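Local coordinates for probable fumarate reductase Ifc3 (PDB 1QO8), which reduces fumarate to succinate, essentially in that direction alone, using FAD and four covalently bound c-type hemes, and may help carry electrons to iron(III), at residues A[3-7]-A[69-73]; A[25-29]-A[291-297]; A[33-37]-A[62-66]. All coordinates share one frame; numbering follows the deposited sequence.

Contact 1 (A[3-7]-A[69-73]); sequences PDMGS and HKGHE. With HEM (protoporphyrin IX containing Fe), chain F.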
loop_
_atom_site.group_PDB
_atom_site.type_symbol
_atom_site.label_atom_id
_atom_site.label_comp_id
_atom_site.label_asym_id
_atom_site.label_seq_id
_atom_site.Cartn_x
_atom_site.Cartn_y
_atom_site.Cartn_z
ATOM N N PRO A 3 -20.305 -3.023 44.996
ATOM C CA PRO A 3 -19.374 -4.133 45.009
ATOM C C PRO A 3 -18.924 -4.455 43.578
ATOM O O PRO A 3 -19.332 -3.874 42.560
ATOM C CB PRO A 3 -20.133 -5.248 45.678
ATOM C CG PRO A 3 -21.373 -4.683 46.241
ATOM C CD PRO A 3 -21.645 -3.448 45.419
ATOM N N ASP A 4 -17.994 -5.394 43.535
ATOM C CA ASP A 4 -17.659 -6.075 42.313
ATOM C C ASP A 4 -17.616 -7.545 42.648
ATOM O O ASP A 4 -17.731 -8.036 43.805
ATOM C CB ASP A 4 -16.384 -5.462 41.716
ATOM C CG ASP A 4 -15.210 -5.477 42.654
ATOM O OD1 ASP A 4 -15.360 -6.158 43.704
ATOM O OD2 ASP A 4 -14.142 -4.912 42.386
ATOM N N MET A 5 -17.310 -8.384 41.638
ATOM C CA MET A 5 -17.276 -9.793 41.945
ATOM C C MET A 5 -16.229 -10.154 43.013
ATOM O O MET A 5 -16.378 -11.176 43.723
ATOM C CB MET A 5 -16.924 -10.506 40.615
ATOM C CG MET A 5 -17.068 -12.015 40.724
ATOM S SD MET A 5 -17.088 -12.836 39.100
ATOM C CE MET A 5 -15.428 -13.035 38.648
ATOM N N GLY A 6 -15.003 -9.718 42.810
ATOM C CA GLY A 6 -13.892 -9.727 43.709
ATOM C C GLY A 6 -14.276 -9.412 45.165
ATOM O O GLY A 6 -14.078 -10.287 46.012
ATOM N N SER A 7 -15.073 -8.405 45.439
ATOM C CA SER A 7 -15.417 -8.061 46.796
ATOM C C SER A 7 -16.523 -8.938 47.343
ATOM O O SER A 7 -16.540 -9.369 48.512
ATOM C CB SER A 7 -15.669 -6.559 46.897
ATOM O OG SER A 7 -16.997 -6.202 46.591
ATOM N N HIS A 69 -16.314 -13.198 32.872
ATOM C CA HIS A 69 -16.631 -12.730 34.225
ATOM C C HIS A 69 -15.459 -11.813 34.657
ATOM O O HIS A 69 -14.362 -12.274 34.433
ATOM C CB HIS A 69 -16.679 -13.875 35.237
ATOM C CG HIS A 69 -17.950 -14.662 34.905
ATOM N ND1 HIS A 69 -19.154 -14.110 35.273
ATOM C CD2 HIS A 69 -18.188 -15.834 34.334
ATOM C CE1 HIS A 69 -20.120 -14.952 34.995
ATOM N NE2 HIS A 69 -19.584 -15.996 34.422
ATOM N N LYS A 70 -15.680 -10.637 35.220
ATOM C CA LYS A 70 -14.488 -9.868 35.643
ATOM C C LYS A 70 -14.389 -9.753 37.147
ATOM O O LYS A 70 -15.376 -9.494 37.871
ATOM C CB LYS A 70 -14.617 -8.479 34.970
ATOM C CG LYS A 70 -14.351 -8.474 33.465
ATOM C CD LYS A 70 -12.966 -8.841 32.988
ATOM C CE LYS A 70 -12.929 -9.278 31.503
ATOM N NZ LYS A 70 -11.527 -9.578 31.032
ATOM N N GLY A 71 -13.170 -9.701 37.680
ATOM C CA GLY A 71 -12.938 -9.418 39.096
ATOM C C GLY A 71 -13.501 -8.103 39.555
ATOM O O GLY A 71 -14.098 -7.956 40.637
ATOM N N HIS A 72 -13.163 -7.023 38.821
ATOM C CA HIS A 72 -13.167 -5.680 39.410
ATOM C C HIS A 72 -13.778 -4.753 38.340
ATOM O O HIS A 72 -13.547 -3.561 38.341
ATOM C CB HIS A 72 -11.696 -5.282 39.818
ATOM C CG HIS A 72 -11.183 -6.246 40.891
ATOM N ND1 HIS A 72 -11.855 -6.241 42.100
ATOM C CD2 HIS A 72 -10.257 -7.182 41.015
ATOM C CE1 HIS A 72 -11.375 -7.217 42.834
ATOM N NE2 HIS A 72 -10.335 -7.795 42.291
ATOM N N GLU A 73 -14.618 -5.245 37.423
ATOM C CA GLU A 73 -15.257 -4.404 36.414
ATOM C C GLU A 73 -16.443 -5.064 35.709
ATOM O O GLU A 73 -16.746 -6.233 35.868
ATOM C CB GLU A 73 -14.267 -3.896 35.343
ATOM C CG GLU A 73 -13.824 -4.945 34.375
ATOM C CD GLU A 73 -12.718 -4.600 33.406
ATOM O OE1 GLU A 73 -11.556 -4.436 33.789
ATOM O OE2 GLU A 73 -12.830 -4.568 32.178
HETATM C CHA HEM F . -7.256 -8.119 39.203
HETATM C CHB HEM F . -7.057 -6.681 43.874
HETATM C CHC HEM F . -10.226 -10.090 45.213
HETATM C CHD HEM F . -10.467 -11.498 40.576
HETATM C C1A HEM F . -6.919 -7.487 40.391
HETATM C C2A HEM F . -5.872 -6.485 40.478
HETATM C C3A HEM F . -5.861 -6.092 41.751
HETATM C C4A HEM F . -6.862 -6.812 42.486
HETATM C CMA HEM F . -4.982 -5.031 42.435
HETATM C CAA HEM F . -4.973 -5.993 39.312
HETATM C CBA HEM F . -5.390 -5.060 38.212
HETATM C CGA HEM F . -4.458 -4.358 37.250
HETATM O O1A HEM F . -4.761 -3.115 37.051
HETATM O O2A HEM F . -3.482 -4.916 36.653
HETATM C C1B HEM F . -7.972 -7.395 44.611
HETATM C C2B HEM F . -8.391 -7.121 45.983
HETATM C C3B HEM F . -9.305 -8.029 46.343
HETATM C C4B HEM F . -9.433 -8.944 45.230
HETATM C CMB HEM F . -7.886 -5.907 46.797
HETATM C CAB HEM F . -10.137 -8.112 47.624
HETATM C CBB HEM F . -10.717 -7.163 48.394
HETATM C C1C HEM F . -10.522 -10.817 44.069
HETATM C C2C HEM F . -11.371 -11.989 43.996
HETATM C C3C HEM F . -11.458 -12.330 42.743
HETATM C C4C HEM F . -10.652 -11.441 41.951
HETATM C CMC HEM F . -12.041 -12.642 45.231
HETATM C CAC HEM F . -12.321 -13.416 42.020
HETATM C CBC HEM F . -13.617 -13.593 42.381
HETATM C C1D HEM F . -9.666 -10.712 39.776
HETATM C C2D HEM F . -9.480 -10.805 38.352
HETATM C C3D HEM F . -8.623 -9.863 37.997
HETATM C C4D HEM F . -8.191 -9.142 39.201
HETATM C CMD HEM F . -10.241 -11.853 37.485
HETATM C CAD HEM F . -8.098 -9.424 36.603
HETATM C CBD HEM F . -8.917 -8.156 36.189
HETATM C CGD HEM F . -10.422 -8.262 36.343
HETATM O O1D HEM F . -10.954 -9.320 35.886
HETATM O O2D HEM F . -11.092 -7.359 36.894
HETATM N NA HEM F . -7.462 -7.734 41.648
HETATM N NB HEM F . -8.647 -8.498 44.189
HETATM N NC HEM F . -10.053 -10.521 42.795
HETATM N ND HEM F . -8.871 -9.705 40.250
HETATM FE FE HEM F . -8.837 -9.096 42.210
HETATM O O HOH W 1 -14.493 -2.709 40.937
HETATM O O HOH W 2 -16.572 -7.454 39.024
#
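Asp-4 and His-72 meet through a carboxylate-imidazole hydrogen bond that orients an axial heme ligand. ND1 of His-72 donates to OD2 of Asp-4 at 2.7 Å; the acceptor lies in the ring plane, but the proton reaches the carboxylate from above its plane, the two groups being turned 59° apart. The far nitrogen, NE2, binds the heme iron at 2.0 Å, and His-19 supplies the other axial ligand. The bond fixes the ring's rotation and probably makes the imidazole a stronger donor to iron. The other oxygen, OD1, accepts from Ser-7 N at 2.9 Å, so Asp-4 is also the N-cap of the helix, forming a capping box with Ser-7, whose OG takes a weak bond from Asp-4 N.

Packing is tightest at the glycines. Gly-6 N donates to Gly-71 O at 2.9 Å and Gly-6 CA lies 3.7 Å from His-72 CE1; lacking side chains, the two glycines let both backbones and the porphyrin come this close. Gly-71 N donates to heme propionate oxygen O1D at 2.9 Å. The Met-5 chain, bent at chi3 (83°), brings CE to 3.7 Å from His-69 CB, an apolar filling between hemes. The solvent side lies at Asp-4, which is partly exposed: one water donates to both Asp-4 OD2 and His-72 O. The contact joins the start of helix 5-12 to the long loop between helices 43-46 and 107-115.

Contact 2 (A[25-29]-A[291-297]); sequences VTDSE and GKHTGYY. With HEM (protoporphyrin IX containing Fe), chain F.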
loop_
_atom_site.group_PDB
_atom_site.type_symbol
_atom_site.label_atom_id
_atom_site.label_comp_id
_atom_site.label_asym_id
_atom_site.label_seq_id
_atom_site.Cartn_x
_atom_site.Cartn_y
_atom_site.Cartn_z
ATOM N N VAL A 25 -0.996 -10.400 39.741
ATOM C CA VAL A 25 -1.863 -11.163 38.779
ATOM C C VAL A 25 -1.069 -11.362 37.513
ATOM O O VAL A 25 -0.486 -10.403 37.015
ATOM C CB VAL A 25 -3.162 -10.413 38.590
ATOM C CG1 VAL A 25 -4.112 -11.205 37.646
ATOM C CG2 VAL A 25 -3.776 -10.099 39.935
ATOM N N THR A 26 -0.807 -12.558 37.001
ATOM C CA THR A 26 -0.129 -12.694 35.738
ATOM C C THR A 26 -1.000 -12.253 34.527
ATOM O O THR A 26 -2.221 -12.084 34.589
ATOM C CB THR A 26 0.315 -14.140 35.459
ATOM O OG1 THR A 26 -0.884 -14.961 35.369
ATOM C CG2 THR A 26 1.183 -14.602 36.645
ATOM N N ASP A 27 -0.304 -11.928 33.440
ATOM C CA ASP A 27 -0.986 -11.476 32.205
ATOM C C ASP A 27 -2.083 -12.445 31.777
ATOM O O ASP A 27 -3.184 -11.953 31.560
ATOM C CB ASP A 27 0.067 -11.219 31.119
ATOM C CG ASP A 27 0.828 -9.955 31.559
ATOM O OD1 ASP A 27 0.306 -8.997 32.151
ATOM O OD2 ASP A 27 2.008 -9.926 31.199
ATOM N N SER A 28 -1.803 -13.748 31.819
ATOM C CA SER A 28 -2.745 -14.751 31.453
ATOM C C SER A 28 -3.751 -15.003 32.573
ATOM O O SER A 28 -4.615 -15.857 32.303
ATOM C CB SER A 28 -2.169 -16.077 31.003
ATOM O OG SER A 28 -1.083 -15.995 30.144
ATOM N N GLU A 29 -3.745 -14.345 33.731
ATOM C CA GLU A 29 -4.688 -14.639 34.822
ATOM C C GLU A 29 -4.866 -16.088 35.192
ATOM O O GLU A 29 -5.933 -16.641 35.547
ATOM C CB GLU A 29 -6.018 -13.915 34.549
ATOM C CG GLU A 29 -5.767 -12.419 34.206
ATOM C CD GLU A 29 -6.998 -11.661 33.806
ATOM O OE1 GLU A 29 -8.129 -12.233 33.649
ATOM O OE2 GLU A 29 -7.010 -10.415 33.652
ATOM N N GLY A 291 1.796 -6.330 28.390
ATOM C CA GLY A 291 1.023 -7.313 29.115
ATOM C C GLY A 291 0.012 -6.521 29.904
ATOM O O GLY A 291 0.364 -5.440 30.442
ATOM N N LYS A 292 -1.197 -7.093 29.998
ATOM C CA LYS A 292 -2.267 -6.365 30.691
ATOM C C LYS A 292 -1.885 -6.033 32.141
ATOM O O LYS A 292 -2.403 -5.049 32.662
ATOM C CB LYS A 292 -3.472 -7.339 30.699
ATOM C CG LYS A 292 -4.655 -6.898 31.573
ATOM C CD LYS A 292 -5.815 -7.903 31.373
ATOM C CE LYS A 292 -7.099 -7.413 32.090
ATOM N NZ LYS A 292 -8.056 -8.611 32.000
ATOM N N HIS A 293 -1.277 -6.972 32.824
ATOM C CA HIS A 293 -1.048 -6.740 34.285
ATOM C C HIS A 293 0.379 -6.248 34.510
ATOM O O HIS A 293 0.695 -5.375 35.262
ATOM C CB HIS A 293 -1.272 -8.093 35.047
ATOM C CG HIS A 293 -2.785 -8.267 35.014
ATOM N ND1 HIS A 293 -3.461 -9.330 34.438
ATOM C CD2 HIS A 293 -3.735 -7.443 35.466
ATOM C CE1 HIS A 293 -4.759 -9.132 34.582
ATOM N NE2 HIS A 293 -4.949 -7.973 35.179
ATOM N N THR A 294 1.284 -6.845 33.738
ATOM C CA THR A 294 2.704 -6.600 33.997
ATOM C C THR A 294 3.192 -5.346 33.288
ATOM O O THR A 294 4.179 -4.790 33.698
ATOM C CB THR A 294 3.478 -7.830 33.540
ATOM O OG1 THR A 294 3.558 -7.906 32.153
ATOM C CG2 THR A 294 2.825 -9.075 34.081
ATOM N N GLY A 295 2.490 -4.874 32.249
ATOM C CA GLY A 295 2.923 -3.643 31.593
ATOM C C GLY A 295 3.881 -4.009 30.478
ATOM O O GLY A 295 3.894 -5.153 29.961
ATOM N N TYR A 296 4.770 -3.081 30.154
ATOM C CA TYR A 296 5.653 -3.200 29.009
ATOM C C TYR A 296 6.943 -3.838 29.410
ATOM O O TYR A 296 7.539 -3.418 30.425
ATOM C CB TYR A 296 5.955 -1.854 28.370
ATOM C CG TYR A 296 4.756 -1.193 27.707
ATOM C CD1 TYR A 296 3.784 -0.533 28.451
ATOM C CD2 TYR A 296 4.603 -1.247 26.334
ATOM C CE1 TYR A 296 2.723 0.056 27.800
ATOM C CE2 TYR A 296 3.547 -0.639 25.687
ATOM C CZ TYR A 296 2.607 -0.014 26.416
ATOM O OH TYR A 296 1.544 0.597 25.812
ATOM N N TYR A 297 7.419 -4.766 28.621
ATOM C CA TYR A 297 8.672 -5.451 28.923
ATOM C C TYR A 297 9.246 -6.030 27.639
ATOM O O TYR A 297 8.463 -6.179 26.672
ATOM C CB TYR A 297 8.520 -6.567 29.918
ATOM C CG TYR A 297 7.747 -7.792 29.526
ATOM C CD1 TYR A 297 6.351 -7.736 29.554
ATOM C CD2 TYR A 297 8.372 -8.951 29.140
ATOM C CE1 TYR A 297 5.608 -8.858 29.186
ATOM C CE2 TYR A 297 7.635 -10.063 28.776
ATOM C CZ TYR A 297 6.243 -9.997 28.806
ATOM O OH TYR A 297 5.511 -11.096 28.482
HETATM C CHA HEM F . -7.256 -8.119 39.203
HETATM C CHB HEM F . -7.057 -6.681 43.874
HETATM C CHC HEM F . -10.226 -10.090 45.213
HETATM C CHD HEM F . -10.467 -11.498 40.576
HETATM C C1A HEM F . -6.919 -7.487 40.391
HETATM C C2A HEM F . -5.872 -6.485 40.478
HETATM C C3A HEM F . -5.861 -6.092 41.751
HETATM C C4A HEM F . -6.862 -6.812 42.486
HETATM C CMA HEM F . -4.982 -5.031 42.435
HETATM C CAA HEM F . -4.973 -5.993 39.312
HETATM C CBA HEM F . -5.390 -5.060 38.212
HETATM C CGA HEM F . -4.458 -4.358 37.250
HETATM O O1A HEM F . -4.761 -3.115 37.051
HETATM O O2A HEM F . -3.482 -4.916 36.653
HETATM C C1B HEM F . -7.972 -7.395 44.611
HETATM C C2B HEM F . -8.391 -7.121 45.983
HETATM C C3B HEM F . -9.305 -8.029 46.343
HETATM C C4B HEM F . -9.433 -8.944 45.230
HETATM C CMB HEM F . -7.886 -5.907 46.797
HETATM C CAB HEM F . -10.137 -8.112 47.624
HETATM C CBB HEM F . -10.717 -7.163 48.394
HETATM C C1C HEM F . -10.522 -10.817 44.069
HETATM C C2C HEM F . -11.371 -11.989 43.996
HETATM C C3C HEM F . -11.458 -12.330 42.743
HETATM C C4C HEM F . -10.652 -11.441 41.951
HETATM C CMC HEM F . -12.041 -12.642 45.231
HETATM C CAC HEM F . -12.321 -13.416 42.020
HETATM C CBC HEM F . -13.617 -13.593 42.381
HETATM C C1D HEM F . -9.666 -10.712 39.776
HETATM C C2D HEM F . -9.480 -10.805 38.352
HETATM C C3D HEM F . -8.623 -9.863 37.997
HETATM C C4D HEM F . -8.191 -9.142 39.201
HETATM C CMD HEM F . -10.241 -11.853 37.485
HETATM C CAD HEM F . -8.098 -9.424 36.603
HETATM C CBD HEM F . -8.917 -8.156 36.189
HETATM C CGD HEM F . -10.422 -8.262 36.343
HETATM O O1D HEM F . -10.954 -9.320 35.886
HETATM O O2D HEM F . -11.092 -7.359 36.894
HETATM N NA HEM F . -7.462 -7.734 41.648
HETATM N NB HEM F . -8.647 -8.498 44.189
HETATM N NC HEM F . -10.053 -10.521 42.795
HETATM N ND HEM F . -8.871 -9.705 40.250
HETATM FE FE HEM F . -8.837 -9.096 42.210
HETATM O O HOH W 3 2.845 -10.970 29.149
#
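The imidazole of His-293 is sandwiched between aliphatic groups: Lys-292 CG lies over the centre of one face, and Val-25 CG1 lies over the opposite face, offset toward the rim, in a CH-pi contact 3.9 Å from the ring centroid. The Glu-29 carboxylate and a heme propionate lie at its edge, though both are modelled too close to the ring and the detail there is doubtful. This seam joins the two modules of flavocytochrome c3, a type I turn of the cytochrome part, Thr-26 to Glu-29, resting on the connection between strands 284-291 and 295-301 of the flavoprotein part. Thr-26 O closes the turn by accepting from Glu-29 N, and on the other face of its carbonyl plane it takes His-293 ND1 at 3.0 Å.

Lys-292, extended throughout, brings NZ to the Glu-29 carboxylate in a salt bridge, although the position of Glu-29 OE2 is less certain. Asp-27 suits the middle of the turn because its short side chain places a carboxylate where it can accept from successive backbone N-H groups of the connection. OD1 accepts from both His-293 N, at 2.7 Å, and Thr-294 N, at 2.8 Å. With chi1 at 74°, Thr-294 turns its hydroxyl back to the carboxylate, where OG1 donates to the syn lone pair of Asp-27 OD2 at 2.7 Å.

Contact 3 (A[33-37]-A[62-66]); sequences NAQCK and DINCT. With HEM (protoporphyrin IX containing Fe), chain E.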
loop_
_atom_site.group_PDB
_atom_site.type_symbol
_atom_site.label_atom_id
_atom_site.label_comp_id
_atom_site.label_asym_id
_atom_site.label_seq_id
_atom_site.Cartn_x
_atom_site.Cartn_y
_atom_site.Cartn_z
ATOM N N ASN A 33 -8.033 -18.083 37.331
ATOM C CA ASN A 33 -8.962 -18.930 36.570
ATOM C C ASN A 33 -8.852 -20.405 37.010
ATOM O O ASN A 33 -9.800 -21.169 37.026
ATOM C CB ASN A 33 -8.628 -18.876 35.061
ATOM C CG ASN A 33 -9.210 -17.676 34.378
ATOM O OD1 ASN A 33 -10.401 -17.676 34.044
ATOM N ND2 ASN A 33 -8.460 -16.567 34.153
ATOM N N ALA A 34 -7.689 -20.865 37.458
ATOM C CA ALA A 34 -7.607 -22.168 38.121
ATOM C C ALA A 34 -8.497 -22.207 39.359
ATOM O O ALA A 34 -9.193 -23.243 39.551
ATOM C CB ALA A 34 -6.179 -22.608 38.358
ATOM N N GLN A 35 -8.645 -21.120 40.089
ATOM C CA GLN A 35 -9.498 -20.989 41.248
ATOM C C GLN A 35 -10.967 -20.939 41.001
ATOM O O GLN A 35 -11.710 -21.709 41.647
ATOM C CB GLN A 35 -9.098 -19.694 42.039
ATOM C CG GLN A 35 -7.649 -19.793 42.549
ATOM C CD GLN A 35 -7.507 -21.017 43.457
ATOM O OE1 GLN A 35 -6.757 -21.873 43.082
ATOM N NE2 GLN A 35 -8.242 -21.255 44.531
ATOM N N CYS A 36 -11.440 -20.134 40.018
ATOM C CA CYS A 36 -12.783 -20.340 39.468
ATOM C C CYS A 36 -13.090 -21.801 39.274
ATOM O O CYS A 36 -14.151 -22.142 39.783
ATOM C CB CYS A 36 -13.127 -19.721 38.085
ATOM S SG CYS A 36 -12.274 -18.147 37.825
ATOM N N LYS A 37 -12.319 -22.581 38.574
ATOM C CA LYS A 37 -12.684 -23.934 38.200
ATOM C C LYS A 37 -12.630 -24.874 39.407
ATOM O O LYS A 37 -13.552 -25.679 39.501
ATOM C CB LYS A 37 -11.798 -24.448 37.042
ATOM C CG LYS A 37 -12.077 -23.807 35.661
ATOM C CD LYS A 37 -11.043 -24.245 34.594
ATOM C CE LYS A 37 -11.337 -23.569 33.233
ATOM N NZ LYS A 37 -10.669 -24.301 32.079
ATOM N N ASP A 62 -12.114 -24.320 25.419
ATOM C CA ASP A 62 -11.820 -24.239 26.880
ATOM C C ASP A 62 -11.106 -22.925 27.186
ATOM O O ASP A 62 -9.895 -22.858 26.952
ATOM C CB ASP A 62 -10.858 -25.401 27.188
ATOM C CG ASP A 62 -10.713 -25.486 28.734
ATOM O OD1 ASP A 62 -11.235 -24.770 29.577
ATOM O OD2 ASP A 62 -9.928 -26.363 29.139
ATOM N N ILE A 63 -11.731 -21.802 27.418
ATOM C CA ILE A 63 -11.047 -20.525 27.595
ATOM C C ILE A 63 -11.117 -20.028 29.049
ATOM O O ILE A 63 -12.008 -20.531 29.769
ATOM C CB ILE A 63 -11.766 -19.456 26.728
ATOM C CG1 ILE A 63 -13.221 -19.323 27.138
ATOM C CG2 ILE A 63 -11.584 -19.832 25.255
ATOM C CD1 ILE A 63 -13.919 -18.156 26.371
ATOM N N ASN A 64 -10.394 -18.943 29.402
ATOM C CA ASN A 64 -10.509 -18.397 30.740
ATOM C C ASN A 64 -11.931 -18.014 31.102
ATOM O O ASN A 64 -12.459 -17.312 30.239
ATOM C CB ASN A 64 -9.570 -17.229 31.011
ATOM C CG ASN A 64 -8.129 -17.643 31.239
ATOM O OD1 ASN A 64 -7.812 -18.759 31.669
ATOM N ND2 ASN A 64 -7.142 -16.812 30.882
ATOM N N CYS A 65 -12.516 -18.401 32.280
ATOM C CA CYS A 65 -13.658 -17.706 32.799
ATOM C C CYS A 65 -13.620 -16.189 32.742
ATOM O O CYS A 65 -14.651 -15.540 32.544
ATOM C CB CYS A 65 -14.013 -18.177 34.269
ATOM S SG CYS A 65 -13.561 -19.923 34.497
ATOM N N THR A 66 -12.502 -15.514 33.075
ATOM C CA THR A 66 -12.376 -14.090 33.040
ATOM C C THR A 66 -12.197 -13.563 31.604
ATOM O O THR A 66 -12.117 -12.335 31.445
ATOM C CB THR A 66 -11.121 -13.677 33.915
ATOM O OG1 THR A 66 -9.984 -14.242 33.280
ATOM C CG2 THR A 66 -11.275 -14.352 35.323
HETATM C CHA HEM E . -20.760 -16.957 43.276
HETATM C CHB HEM E . -17.951 -16.893 39.361
HETATM C CHC HEM E . -14.034 -17.923 41.962
HETATM C CHD HEM E . -17.208 -19.531 45.229
HETATM C C1A HEM E . -20.299 -16.743 41.986
HETATM C C2A HEM E . -21.048 -16.120 40.937
HETATM C C3A HEM E . -20.292 -16.073 39.829
HETATM C C4A HEM E . -19.016 -16.630 40.179
HETATM C CMA HEM E . -20.708 -15.526 38.431
HETATM C CAA HEM E . -22.500 -15.614 41.101
HETATM C CBA HEM E . -23.432 -16.618 40.492
HETATM C CGA HEM E . -24.876 -16.181 40.443
HETATM O O1A HEM E . -25.658 -17.165 40.470
HETATM O O2A HEM E . -25.029 -14.931 40.367
HETATM C C1B HEM E . -16.650 -17.051 39.712
HETATM C C2B HEM E . -15.509 -16.661 38.953
HETATM C C3B HEM E . -14.450 -16.918 39.694
HETATM C C4B HEM E . -14.879 -17.508 40.956
HETATM C CMB HEM E . -15.513 -16.097 37.489
HETATM C CAB HEM E . -12.985 -16.568 39.419
HETATM C CBB HEM E . -12.592 -15.391 38.918
HETATM C C1C HEM E . -14.594 -18.545 43.072
HETATM C C2C HEM E . -13.843 -19.257 44.098
HETATM C C3C HEM E . -14.719 -19.660 45.025
HETATM C C4C HEM E . -16.034 -19.300 44.598
HETATM C CMC HEM E . -12.321 -19.404 44.067
HETATM C CAC HEM E . -14.478 -20.381 46.384
HETATM C CBC HEM E . -13.343 -19.975 47.131
HETATM C C1D HEM E . -18.424 -18.931 45.053
HETATM C C2D HEM E . -19.601 -19.057 45.903
HETATM C C3D HEM E . -20.545 -18.351 45.395
HETATM C C4D HEM E . -20.046 -17.752 44.147
HETATM C CMD HEM E . -19.512 -19.858 47.255
HETATM C CAD HEM E . -21.996 -18.143 45.903
HETATM C CBD HEM E . -22.807 -19.375 45.324
HETATM C CGD HEM E . -23.949 -19.762 46.202
HETATM O O1D HEM E . -23.755 -19.865 47.460
HETATM O O2D HEM E . -25.064 -19.892 45.577
HETATM N NA HEM E . -19.033 -17.043 41.489
HETATM N NB HEM E . -16.221 -17.485 40.948
HETATM N NC HEM E . -15.931 -18.643 43.372
HETATM N ND HEM E . -18.742 -18.155 43.976
HETATM FE FE HEM E . -17.464 -17.809 42.471
HETATM O O HOH W 4 -11.614 -27.233 31.387
#
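Lys-37 and Asp-62 form a salt bridge, NZ to OD1 at 2.6 Å, with the ammonium group on the syn lone pair of the carboxylate. The lysine chain runs extended from the helix, long enough to span the gap to the loop, and a water accepts from NZ and donates to Asp-62 OD2, bridging the two charged groups. Deeper in, the amide of Asn-33 grips Thr-66 with both ends. Its OD1 takes Thr-66 N at 3.2 Å on a lone pair in the carbonyl plane, while ND2 donates to Thr-66 OG1 at 2.9 Å with an angle of 165°. Asparagine suits this place because one flat group offers an acceptor and a donor side by side. ND2 also bonds to Glu-29 O, and Thr-66 OG1 to Glu-29 OE1, so the buried polar ends are shared with this N-cap residue of helix 30-40.

Around this pair the packing is close. The Asn-64 amide stacks on that of Asn-33, their planes 14° apart, with ND2 of Asn-33 3.1 Å from CG of Asn-64. Asn-33 CG stands beside its backbone N (chi1 -82°), which turns the amide toward the loop. Next to it, Cys-36 CB touches Cys-65 SG at 3.6 Å. As in related cytochromes, these two cysteines probably attach to different hemes; Cys-36 SG lies 2.4 Å from the vinyl carbon CAB of its heme, consistent with a thioether link. Two cysteines side by side, each the first of a CxxCH sequence, fit the compact multiheme architecture of the tetraheme cytochrome domain.

In the fold
From the N terminus, helix 5-12 starts at contact 1, whose partner 69-73 returns after some sixty residues and so encloses much of the heme-binding chain. Within that loop, helix 30-40 meets 62-66 in contact 3, a shorter closure that ends just before 69-73 begins. Contact 2 opens between these two helices but closes far along the chain at 291-297; it therefore crosses contact 1 and contains contact 3. Contacts 1 and 3 fold the cytochrome part on itself, whereas contact 2 ties it to the flavoprotein sheet. Contacts 1 and 2 share one heme and also approach each other where Lys-70 NZ lies close to Lys-292 NZ, while contacts 2 and 3 touch through the residue ahead of helix 30-40.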